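Local structure of Lin1840 protein (Listeria innocua serovar 6a, 4ZOC) at residues Gly62-Ser65 and Ala66-Ile70; Arg116-Ala119 and Glu120-Leu124; Thr212-Leu215 and Tyr216-Leu220; Asp344-Arg347 and Gly348-Asn352. The protein probably hydrolyses terminal, non-reducing beta-D-glucosyl residues with release of beta-D-glucose, as a family 3 glycoside hydrolase involved in beta-1,2-glucan metabolism. The protein carries 2 engineered substitutions. All coordinates share one frame; numbering follows the deposited sequence.

In the fold
Contacts 1, 2 and 3 belong to the N-terminal TIM-barrel part of this family 3 enzyme. Contact 1 caps helix 66-79 after barrel strand 59-61, and contact 4 is the turn-rich loop 344-352 that packs on the same helix; their centres are 12 Å apart, with Met-69 CE 3.6 Å from Leu-349 CD1. Contact 2, within helix 112-128, has its centre 20 Å from each of them. Contact 3, at helix 212-219, lies on the opposite side of the chain's centre from contacts 1 and 2, their centres 39 and 30 Å away. A bound beta-D-glucopyranose comes about 13 Å from the side chain of Ser-64, whereas that of Gln-217 is about 12 Å from the magnesium ion.

Contact 1 of 4, residues Gly62-Ser65 and Ala66-Ile70; sequences GSSS and ALDMI
Asp-68 reaches back from the first turn of its helix to the three serines that lead into it. Its CB passes 3.4 Å from Ser-63 OG and also lies against the carbonyl oxygen of Ser-65. With CG anti to the backbone N (chi1 -152°), the carboxylate is swung toward Ser-64. There OD2 is gripped twice by one residue: Ser-64 N donates to its anti lone pair over 3.0 Å, in a nearly straight bond (165°), and Ser-64 OG donates at 2.7 Å to OD2 from above the carboxylate plane. The other oxygen, OD1, accepts from Thr-33 OG1 and Asn-34 N, so both ends of the carboxylate are tied and its rotation is fixed. Ser-65 is the N-cap. Its OG stands between its own backbone N and carbonyl carbon (chi1 70°), where it accepts from Asp-68 N at 3.2 Å and, weakly, from Leu-67 N. Ser-65 O begins the helical bonding by accepting from Met-69 N at 3.0 Å. Ser-65 OG thus satisfies N-H groups of the first turn, while Asp-68 pins the incoming loop. The cap sits where barrel strand 59-61 gives way to helix 66-79; Ser-63 and Met-69 rest on Phe-88 of the neighbouring strand 87-90, while Ala-66 and Met-69 meet Leu-349 of the loop 344-352.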
loop_
_atom_site.group_PDB
_atom_site.type_symbol
_atom_site.label_atom_id
_atom_site.label_comp_id
_atom_site.label_asym_id
_atom_site.label_seq_id
_atom_site.Cartn_x
_atom_site.Cartn_y
_atom_site.Cartn_z
ATOM N N GLY A 62 -0.832 27.573 20.546
ATOM C CA GLY A 62 -0.061 27.015 21.584
ATOM C C GLY A 62 0.360 27.984 22.713
ATOM O O GLY A 62 1.454 27.857 23.251
ATOM N N SER A 63 -0.529 28.902 23.058
ATOM C CA SER A 63 -0.401 29.625 24.347
ATOM C C SER A 63 -0.079 28.631 25.503
ATOM O O SER A 63 -0.531 27.503 25.488
ATOM C CB SER A 63 -1.647 30.427 24.669
ATOM O OG SER A 63 -1.567 31.001 25.956
ATOM N N SER A 64 0.783 29.046 26.440
ATOM C CA SER A 64 1.200 28.156 27.502
ATOM C C SER A 64 0.301 28.135 28.696
ATOM O O SER A 64 0.403 27.197 29.494
ATOM C CB SER A 64 2.695 28.398 27.917
ATOM O OG SER A 64 2.878 29.724 28.357
ATOM N N SER A 65 -0.580 29.128 28.860
ATOM C CA SER A 65 -1.450 29.261 30.031
ATOM C C SER A 65 -2.392 30.471 29.888
ATOM O O SER A 65 -2.259 31.295 28.960
ATOM C CB SER A 65 -0.631 29.523 31.323
ATOM O OG SER A 65 -0.057 30.834 31.297
ATOM N N ALA A 66 -3.334 30.561 30.806
ATOM C CA ALA A 66 -4.283 31.697 30.843
ATOM C C ALA A 66 -3.560 32.999 30.959
ATOM O O ALA A 66 -3.954 33.931 30.315
ATOM C CB ALA A 66 -5.239 31.562 32.004
ATOM N N LEU A 67 -2.472 33.061 31.735
ATOM C CA LEU A 67 -1.758 34.328 31.901
ATOM C C LEU A 67 -0.957 34.708 30.619
ATOM O O LEU A 67 -0.729 35.890 30.323
ATOM C CB LEU A 67 -0.849 34.329 33.120
ATOM C CG LEU A 67 -1.222 35.057 34.401
ATOM C CD1 LEU A 67 -2.690 35.025 34.791
ATOM C CD2 LEU A 67 -0.373 34.556 35.573
ATOM N N ASP A 68 -0.477 33.689 29.913
ATOM C CA ASP A 68 0.165 33.861 28.637
ATOM C C ASP A 68 -0.865 34.531 27.717
ATOM O O ASP A 68 -0.604 35.608 27.115
ATOM C CB ASP A 68 0.670 32.522 28.062
ATOM C CG ASP A 68 1.876 32.665 27.142
ATOM O OD1 ASP A 68 2.412 33.783 26.949
ATOM O OD2 ASP A 68 2.290 31.626 26.549
ATOM N N MET A 69 -2.036 33.930 27.620
ATOM C CA MET A 69 -3.108 34.467 26.781
ATOM C C MET A 69 -3.461 35.927 27.166
ATOM O O MET A 69 -3.497 36.850 26.324
ATOM C CB MET A 69 -4.313 33.542 26.879
ATOM C CG MET A 69 -5.563 33.958 26.127
ATOM S SD MET A 69 -6.557 35.290 26.769
ATOM C CE MET A 69 -7.453 34.414 28.056
ATOM N N ILE A 70 -3.711 36.142 28.429
ATOM C CA ILE A 70 -4.156 37.496 28.888
ATOM C C ILE A 70 -3.116 38.547 28.607
ATOM O O ILE A 70 -3.459 39.645 28.116
ATOM C CB ILE A 70 -4.571 37.483 30.366
ATOM C CG1 ILE A 70 -5.857 36.690 30.564
ATOM C CG2 ILE A 70 -4.740 38.920 30.906
ATOM C CD1 ILE A 70 -6.034 36.182 31.982
#

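Contact 2 of 4, residues Arg116-Ala119 and Glu120-Leu124; sequences RVMA and EVSAL
Glu-120 and Arg-116, one helical turn apart, run side by side and point the same way, joined at their ends by a salt bridge. Arg-116 NH1 donates to Glu-120 OE2 over 2.9 Å at a bent 146°. The oxygen lies at the edge of the guanidinium and close to its plane, but the carboxylate is turned 68° against that plane, and NH1 therefore meets OE2 from above the carboxylate. Glu-120 is extended, with CG anti to the backbone N (chi1 -176°), while the arginine chain bends at chi3 and brings its guanidinium round to the acid. A water closes a second path: it accepts from Arg-116 NH2 and donates to Glu-120 OE1 at 2.6 Å. NH2 also makes a salt bridge to Glu-113, giving the arginine an acid in each direction along the helix, which probably steadies the position of the guanidinium.

Ala-119 has its methyl in a buried position facing Tyr-172 of helix 158-173, and Ala-119 O accepts from Ala-123 N at 2.9 Å. One position back, Met-118 O takes two donors, Ser-122 N and Ser-122 OG, the hydroxyl at 2.9 Å and from above the carbonyl plane. Such a serine bond to the preceding turn satisfies a polar side chain in a buried setting. Met-118 SD lies 3.4 Å from that same hydroxyl oxygen. Val-117 and Val-121 pack against helix 361-374. An i to i+4 salt bridge and a serine hydroxyl bonded to the carbonyl four residues back are common in alpha-helices; helix 112-128 of the TIM-barrel domain has both.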
loop_
_atom_site.group_PDB
_atom_site.type_symbol
_atom_site.label_atom_id
_atom_site.label_comp_id
_atom_site.label_asym_id
_atom_site.label_seq_id
_atom_site.Cartn_x
_atom_site.Cartn_y
_atom_site.Cartn_z
ATOM N N ARG A 116 -17.983 12.062 23.750
ATOM C CA ARG A 116 -18.509 13.393 24.024
ATOM C C ARG A 116 -18.064 13.963 25.384
ATOM O O ARG A 116 -17.699 15.125 25.506
ATOM C CB ARG A 116 -20.031 13.347 23.941
ATOM C CG ARG A 116 -20.711 14.739 23.982
ATOM C CD ARG A 116 -22.222 14.647 24.323
ATOM N NE ARG A 116 -22.384 14.250 25.711
ATOM C CZ ARG A 116 -22.187 15.017 26.756
ATOM N NH1 ARG A 116 -21.887 16.325 26.594
ATOM N NH2 ARG A 116 -22.303 14.521 27.984
ATOM N N VAL A 117 -18.124 13.139 26.426
ATOM C CA VAL A 117 -17.676 13.577 27.738
ATOM C C VAL A 117 -16.194 13.948 27.750
ATOM O O VAL A 117 -15.804 14.947 28.333
ATOM C CB VAL A 117 -17.966 12.506 28.815
ATOM C CG1 VAL A 117 -17.230 12.811 30.121
ATOM C CG2 VAL A 117 -19.471 12.391 29.037
ATOM N N MET A 118 -15.378 13.118 27.094
ATOM C CA MET A 118 -13.984 13.441 26.952
ATOM C C MET A 118 -13.852 14.856 26.374
ATOM O O MET A 118 -13.093 15.705 26.903
ATOM C CB MET A 118 -13.241 12.432 26.100
ATOM C CG MET A 118 -11.748 12.738 25.875
ATOM S SD MET A 118 -11.304 13.977 24.675
ATOM C CE MET A 118 -11.837 13.312 23.140
ATOM N N ALA A 119 -14.521 15.118 25.243
ATOM C CA ALA A 119 -14.363 16.425 24.612
ATOM C C ALA A 119 -14.939 17.574 25.465
ATOM O O ALA A 119 -14.381 18.675 25.512
ATOM C CB ALA A 119 -15.011 16.346 23.280
ATOM N N GLU A 120 -16.072 17.323 26.155
ATOM C CA GLU A 120 -16.576 18.320 27.105
ATOM C C GLU A 120 -15.590 18.708 28.237
ATOM O O GLU A 120 -15.400 19.905 28.502
ATOM C CB GLU A 120 -17.943 17.869 27.651
ATOM C CG GLU A 120 -18.591 18.910 28.570
ATOM C CD GLU A 120 -19.978 18.433 28.871
ATOM O OE1 GLU A 120 -20.101 17.733 29.845
ATOM O OE2 GLU A 120 -20.920 18.669 28.093
ATOM N N VAL A 121 -14.973 17.712 28.884
ATOM C CA VAL A 121 -13.993 17.991 29.905
ATOM C C VAL A 121 -12.786 18.747 29.330
ATOM O O VAL A 121 -12.272 19.690 29.923
ATOM C CB VAL A 121 -13.571 16.736 30.661
ATOM C CG1 VAL A 121 -12.424 17.011 31.591
ATOM C CG2 VAL A 121 -14.731 16.133 31.414
ATOM N N SER A 122 -12.325 18.322 28.176
ATOM C CA SER A 122 -11.208 18.925 27.504
ATOM C C SER A 122 -11.493 20.415 27.317
ATOM O O SER A 122 -10.642 21.247 27.592
ATOM C CB SER A 122 -11.060 18.283 26.152
ATOM O OG SER A 122 -10.579 16.917 26.269
ATOM N N ALA A 123 -12.688 20.713 26.801
ATOM C CA ALA A 123 -13.083 22.114 26.556
ATOM C C ALA A 123 -13.256 22.909 27.846
ATOM O O ALA A 123 -12.855 24.046 27.894
ATOM C CB ALA A 123 -14.341 22.210 25.728
ATOM N N LEU A 124 -13.806 22.279 28.879
ATOM C CA LEU A 124 -13.933 22.946 30.190
ATOM C C LEU A 124 -12.558 23.431 30.661
ATOM O O LEU A 124 -12.377 24.568 31.095
ATOM C CB LEU A 124 -14.551 21.900 31.189
ATOM C CG LEU A 124 -14.494 22.341 32.666
ATOM C CD1 LEU A 124 -15.564 23.382 32.925
ATOM C CD2 LEU A 124 -14.604 21.152 33.566
HETATM O O HOH W 1 -22.155 16.276 30.262
#

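Contact 3 of 4, residues Thr212-Leu215 and Tyr216-Leu220; sequences TREL and YQNYL
Thr-212 O lies at the edge of the Tyr-216 ring, in its plane and 3.3 Å from CD1, and Thr-212 CG2 runs alongside, 3.8 Å from Tyr-216 CE1. Leu-220 CD1 stands over the centre of one face of the same ring, 4.1 Å above the plane. Tyr-219 likewise has a carbonyl, Glu-214 O, at its ring edge. The carboxylate of Glu-214 and the amide of Asn-218 lie side by side with planes 51° apart. Asn-218 ND2 donates, in its amide plane, to the syn side of Glu-214 OE2 over 2.9 Å, an oxygen that also binds a glycerol, probably from the crystallisation liquor. The other oxygen, OE1, accepts through its anti lone pair from Arg-213 NH1 at 2.9 Å, part of a salt bridge, so the acid is held from both ends. Leu-215 O takes part in a wider pi-type turn, accepting from Leu-220 N at 2.9 Å and, weakly, from Tyr-219 N. Leu-215, with CG anti to its N (chi1 179°), lays that atom 3.7 Å from Leu-220 CG. Arg-213 NH2 forms a salt bridge with Asp-242 of the second subunit, and a water links NH1 to Gln-217 OE1, which also accepts from Tyr-688 N. Helix 212-219 wedges between helix 250-260, where Trp-251 meets Thr-212, Leu-215 and Tyr-216 and Glu-260 binds Tyr-216 OH, and strand 687-688, against which Arg-213 and Gln-217 pack.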
loop_
_atom_site.group_PDB
_atom_site.type_symbol
_atom_site.label_atom_id
_atom_site.label_comp_id
_atom_site.label_asym_id
_atom_site.label_seq_id
_atom_site.Cartn_x
_atom_site.Cartn_y
_atom_site.Cartn_z
ATOM N N THR A 212 -10.398 8.596 -6.915
ATOM C CA THR A 212 -11.421 9.554 -6.478
ATOM C C THR A 212 -12.605 8.863 -5.827
ATOM O O THR A 212 -13.067 9.240 -4.737
ATOM C CB THR A 212 -11.826 10.454 -7.604
ATOM O OG1 THR A 212 -10.651 10.967 -8.303
ATOM C CG2 THR A 212 -12.619 11.617 -7.018
ATOM N N ARG A 213 -13.032 7.745 -6.426
ATOM C CA ARG A 213 -14.172 7.010 -5.897
ATOM C C ARG A 213 -13.860 6.493 -4.505
ATOM O O ARG A 213 -14.703 6.550 -3.626
ATOM C CB ARG A 213 -14.562 5.820 -6.794
ATOM C CG ARG A 213 -15.837 5.076 -6.306
ATOM C CD ARG A 213 -16.090 3.777 -7.103
ATOM N NE ARG A 213 -14.806 3.043 -7.187
ATOM C CZ ARG A 213 -14.231 2.421 -6.149
ATOM N NH1 ARG A 213 -14.845 2.399 -4.961
ATOM N NH2 ARG A 213 -12.979 1.853 -6.250
ATOM N N GLU A 214 -12.638 5.948 -4.324
ATOM C CA GLU A 214 -12.281 5.429 -2.984
ATOM C C GLU A 214 -12.126 6.588 -1.947
ATOM O O GLU A 214 -12.544 6.486 -0.786
ATOM C CB GLU A 214 -10.962 4.650 -3.018
ATOM C CG GLU A 214 -11.269 3.191 -3.267
ATOM C CD GLU A 214 -12.114 2.568 -2.162
ATOM O OE1 GLU A 214 -13.267 2.052 -2.523
ATOM O OE2 GLU A 214 -11.610 2.627 -0.994
ATOM N N LEU A 215 -11.561 7.684 -2.389
ATOM C CA LEU A 215 -11.562 8.912 -1.548
ATOM C C LEU A 215 -12.945 9.260 -1.038
ATOM O O LEU A 215 -13.238 9.373 0.166
ATOM C CB LEU A 215 -10.933 10.065 -2.340
ATOM C CG LEU A 215 -10.899 11.397 -1.554
ATOM C CD1 LEU A 215 -9.909 11.361 -0.396
ATOM C CD2 LEU A 215 -10.391 12.416 -2.576
ATOM N N TYR A 216 -13.900 9.337 -1.963
ATOM C CA TYR A 216 -15.298 9.598 -1.519
ATOM C C TYR A 216 -15.895 8.498 -0.659
ATOM O O TYR A 216 -16.662 8.767 0.308
ATOM C CB TYR A 216 -16.225 9.795 -2.726
ATOM C CG TYR A 216 -16.233 11.206 -3.317
ATOM C CD1 TYR A 216 -15.335 11.607 -4.223
ATOM C CD2 TYR A 216 -17.176 12.158 -2.856
ATOM C CE1 TYR A 216 -15.340 12.905 -4.728
ATOM C CE2 TYR A 216 -17.183 13.439 -3.360
ATOM C CZ TYR A 216 -16.289 13.811 -4.318
ATOM O OH TYR A 216 -16.286 15.095 -4.842
ATOM N N GLN A 217 -15.637 7.239 -1.058
ATOM C CA GLN A 217 -16.307 6.113 -0.405
ATOM C C GLN A 217 -15.916 5.922 1.052
ATOM O O GLN A 217 -16.789 5.711 1.921
ATOM C CB GLN A 217 -16.001 4.743 -1.130
ATOM C CG GLN A 217 -16.798 3.615 -0.549
ATOM C CD GLN A 217 -18.289 3.807 -0.782
ATOM O OE1 GLN A 217 -18.732 4.009 -1.906
ATOM N NE2 GLN A 217 -19.053 3.721 0.267
ATOM N N ASN A 218 -14.605 6.019 1.311
ATOM C CA ASN A 218 -13.998 5.626 2.594
ATOM C C ASN A 218 -13.261 6.749 3.355
ATOM O O ASN A 218 -13.264 6.783 4.583
ATOM C CB ASN A 218 -13.125 4.413 2.400
ATOM C CG ASN A 218 -13.957 3.160 2.103
ATOM O OD1 ASN A 218 -14.928 2.897 2.765
ATOM N ND2 ASN A 218 -13.579 2.412 1.117
ATOM N N TYR A 219 -12.650 7.653 2.593
ATOM C CA TYR A 219 -11.689 8.588 3.219
ATOM C C TYR A 219 -12.325 9.927 3.585
ATOM O O TYR A 219 -11.842 10.593 4.502
ATOM C CB TYR A 219 -10.474 8.790 2.291
ATOM C CG TYR A 219 -9.587 7.610 2.389
ATOM C CD1 TYR A 219 -9.852 6.493 1.666
ATOM C CD2 TYR A 219 -8.515 7.564 3.313
ATOM C CE1 TYR A 219 -9.094 5.361 1.830
ATOM C CE2 TYR A 219 -7.746 6.450 3.415
ATOM C CZ TYR A 219 -8.036 5.353 2.656
ATOM O OH TYR A 219 -7.304 4.182 2.848
ATOM N N LEU A 220 -13.371 10.342 2.861
ATOM C CA LEU A 220 -14.030 11.619 3.163
ATOM C C LEU A 220 -15.213 11.590 4.162
ATOM O O LEU A 220 -15.489 12.623 4.778
ATOM C CB LEU A 220 -14.478 12.301 1.873
ATOM C CG LEU A 220 -13.413 12.699 0.858
ATOM C CD1 LEU A 220 -14.073 13.362 -0.365
ATOM C CD2 LEU A 220 -12.529 13.681 1.531
HETATM O O HOH W 2 -17.674 2.871 -4.117
#

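Contact 4 of 4, residues Asp344-Arg347 and Gly348-Asn352; sequences DPYR and GLKNN
Tyr-346 and Lys-350 lie side by side, pointing the same way, with the lysine chain laid over one face of the ring. Its CG is anti to the backbone N (chi1 -169°), and the bend at chi2 (61°) carries CD over the ring centre, 3.9 Å from the centroid and only 9° off the normal, a CH-pi contact. CE goes on over the same face toward the hydroxyl end, 3.8 Å from Tyr-346 CE2. The ammonium ends beyond it: NZ is 5.0 Å from the centroid, at most a weak cation-pi attraction, with a long, weak ion pair to Glu-74. Asp-344 works on the backbone instead. Its OD1 accepts from Tyr-346 N at 3.0 Å, forming an Asx turn, and its OD2 accepts from Gly-348 N at 2.8 Å, each donor coming from above the carboxylate plane. A water donates to OD2 and accepts from Lys-350 N at 2.9 Å, extending the aspartate's hold to the lysine backbone. The chain makes two overlapping beta turns, type I at 344-347 and type I' at 346-349, the second closed by Leu-349 N to Tyr-346 O at 3.1 Å, then a type I turn at 349-352. The loop joins helix 322-338 to helix 361-374 and lies on helix 66-79, where Tyr-346 meets Gln-73 and Glu-74; the guanidinium of Arg-347 binds the carbonyls of Leu-179, Gln-185 and Leu-339.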
loop_
_atom_site.group_PDB
_atom_site.type_symbol
_atom_site.label_atom_id
_atom_site.label_comp_id
_atom_site.label_asym_id
_atom_site.label_seq_id
_atom_site.Cartn_x
_atom_site.Cartn_y
_atom_site.Cartn_z
ATOM N N ASP A 344 -16.047 40.216 24.458
ATOM C CA ASP A 344 -15.107 39.793 25.489
ATOM C C ASP A 344 -13.929 39.080 24.874
ATOM O O ASP A 344 -14.015 37.885 24.583
ATOM C CB ASP A 344 -15.784 38.869 26.486
ATOM C CG ASP A 344 -14.848 38.391 27.601
ATOM O OD1 ASP A 344 -13.716 38.893 27.737
ATOM O OD2 ASP A 344 -15.273 37.496 28.394
ATOM N N PRO A 345 -12.834 39.804 24.668
ATOM C CA PRO A 345 -11.650 39.229 24.028
ATOM C C PRO A 345 -10.895 38.235 24.925
ATOM O O PRO A 345 -9.990 37.595 24.435
ATOM C CB PRO A 345 -10.784 40.451 23.721
ATOM C CG PRO A 345 -11.319 41.549 24.564
ATOM C CD PRO A 345 -12.667 41.246 24.999
ATOM N N TYR A 346 -11.244 38.161 26.214
ATOM C CA TYR A 346 -10.658 37.233 27.168
ATOM C C TYR A 346 -11.501 36.008 27.437
ATOM O O TYR A 346 -11.136 35.199 28.299
ATOM C CB TYR A 346 -10.379 37.979 28.508
ATOM C CG TYR A 346 -9.481 39.176 28.267
ATOM C CD1 TYR A 346 -8.131 39.017 28.070
ATOM C CD2 TYR A 346 -10.000 40.485 28.204
ATOM C CE1 TYR A 346 -7.316 40.074 27.752
ATOM C CE2 TYR A 346 -9.191 41.547 27.880
ATOM C CZ TYR A 346 -7.851 41.340 27.669
ATOM O OH TYR A 346 -7.042 42.379 27.399
ATOM N N ARG A 347 -12.622 35.867 26.693
ATOM C CA ARG A 347 -13.521 34.738 26.735
ATOM C C ARG A 347 -13.693 34.161 28.141
ATOM O O ARG A 347 -13.457 32.965 28.438
ATOM C CB ARG A 347 -13.076 33.693 25.697
ATOM C CG ARG A 347 -14.208 32.846 25.235
ATOM C CD ARG A 347 -14.072 32.402 23.806
ATOM N NE ARG A 347 -15.284 31.652 23.515
ATOM C CZ ARG A 347 -15.491 30.375 23.830
ATOM N NH1 ARG A 347 -14.567 29.658 24.457
ATOM N NH2 ARG A 347 -16.656 29.833 23.533
ATOM N N GLY A 348 -14.165 35.040 29.018
ATOM C CA GLY A 348 -14.616 34.624 30.323
ATOM C C GLY A 348 -13.612 34.753 31.449
ATOM O O GLY A 348 -13.985 34.653 32.578
ATOM N N LEU A 349 -12.354 35.025 31.148
ATOM C CA LEU A 349 -11.340 34.912 32.130
ATOM C C LEU A 349 -10.903 36.196 32.861
ATOM O O LEU A 349 -10.235 36.117 33.870
ATOM C CB LEU A 349 -10.115 34.291 31.509
ATOM C CG LEU A 349 -10.262 32.877 30.940
ATOM C CD1 LEU A 349 -8.828 32.331 30.702
ATOM C CD2 LEU A 349 -11.058 31.981 31.854
ATOM N N LYS A 350 -11.163 37.366 32.296
ATOM C CA LYS A 350 -10.438 38.585 32.768
ATOM C C LYS A 350 -10.641 38.830 34.239
ATOM O O LYS A 350 -9.652 39.147 34.968
ATOM C CB LYS A 350 -10.872 39.834 31.988
ATOM C CG LYS A 350 -9.984 41.072 32.215
ATOM C CD LYS A 350 -8.548 40.832 31.789
ATOM C CE LYS A 350 -7.858 42.132 31.350
ATOM N NZ LYS A 350 -6.574 42.317 32.047
ATOM N N ASN A 351 -11.896 38.686 34.678
ATOM C CA ASN A 351 -12.227 38.803 36.109
ATOM C C ASN A 351 -12.745 37.526 36.751
ATOM O O ASN A 351 -13.553 37.560 37.700
ATOM C CB ASN A 351 -13.300 39.878 36.254
ATOM C CG ASN A 351 -12.848 41.202 35.652
ATOM O OD1 ASN A 351 -13.426 41.657 34.664
ATOM N ND2 ASN A 351 -11.765 41.794 36.200
ATOM N N ASN A 352 -12.293 36.393 36.223
ATOM C CA ASN A 352 -12.814 35.124 36.625
ATOM C C ASN A 352 -11.721 34.081 36.427
ATOM O O ASN A 352 -11.607 33.465 35.353
ATOM C CB ASN A 352 -14.063 34.738 35.853
ATOM C CG ASN A 352 -14.657 33.432 36.338
ATOM O OD1 ASN A 352 -14.460 33.044 37.473
ATOM N ND2 ASN A 352 -15.351 32.743 35.480
HETATM O O HOH W 3 -13.466 38.037 30.611
#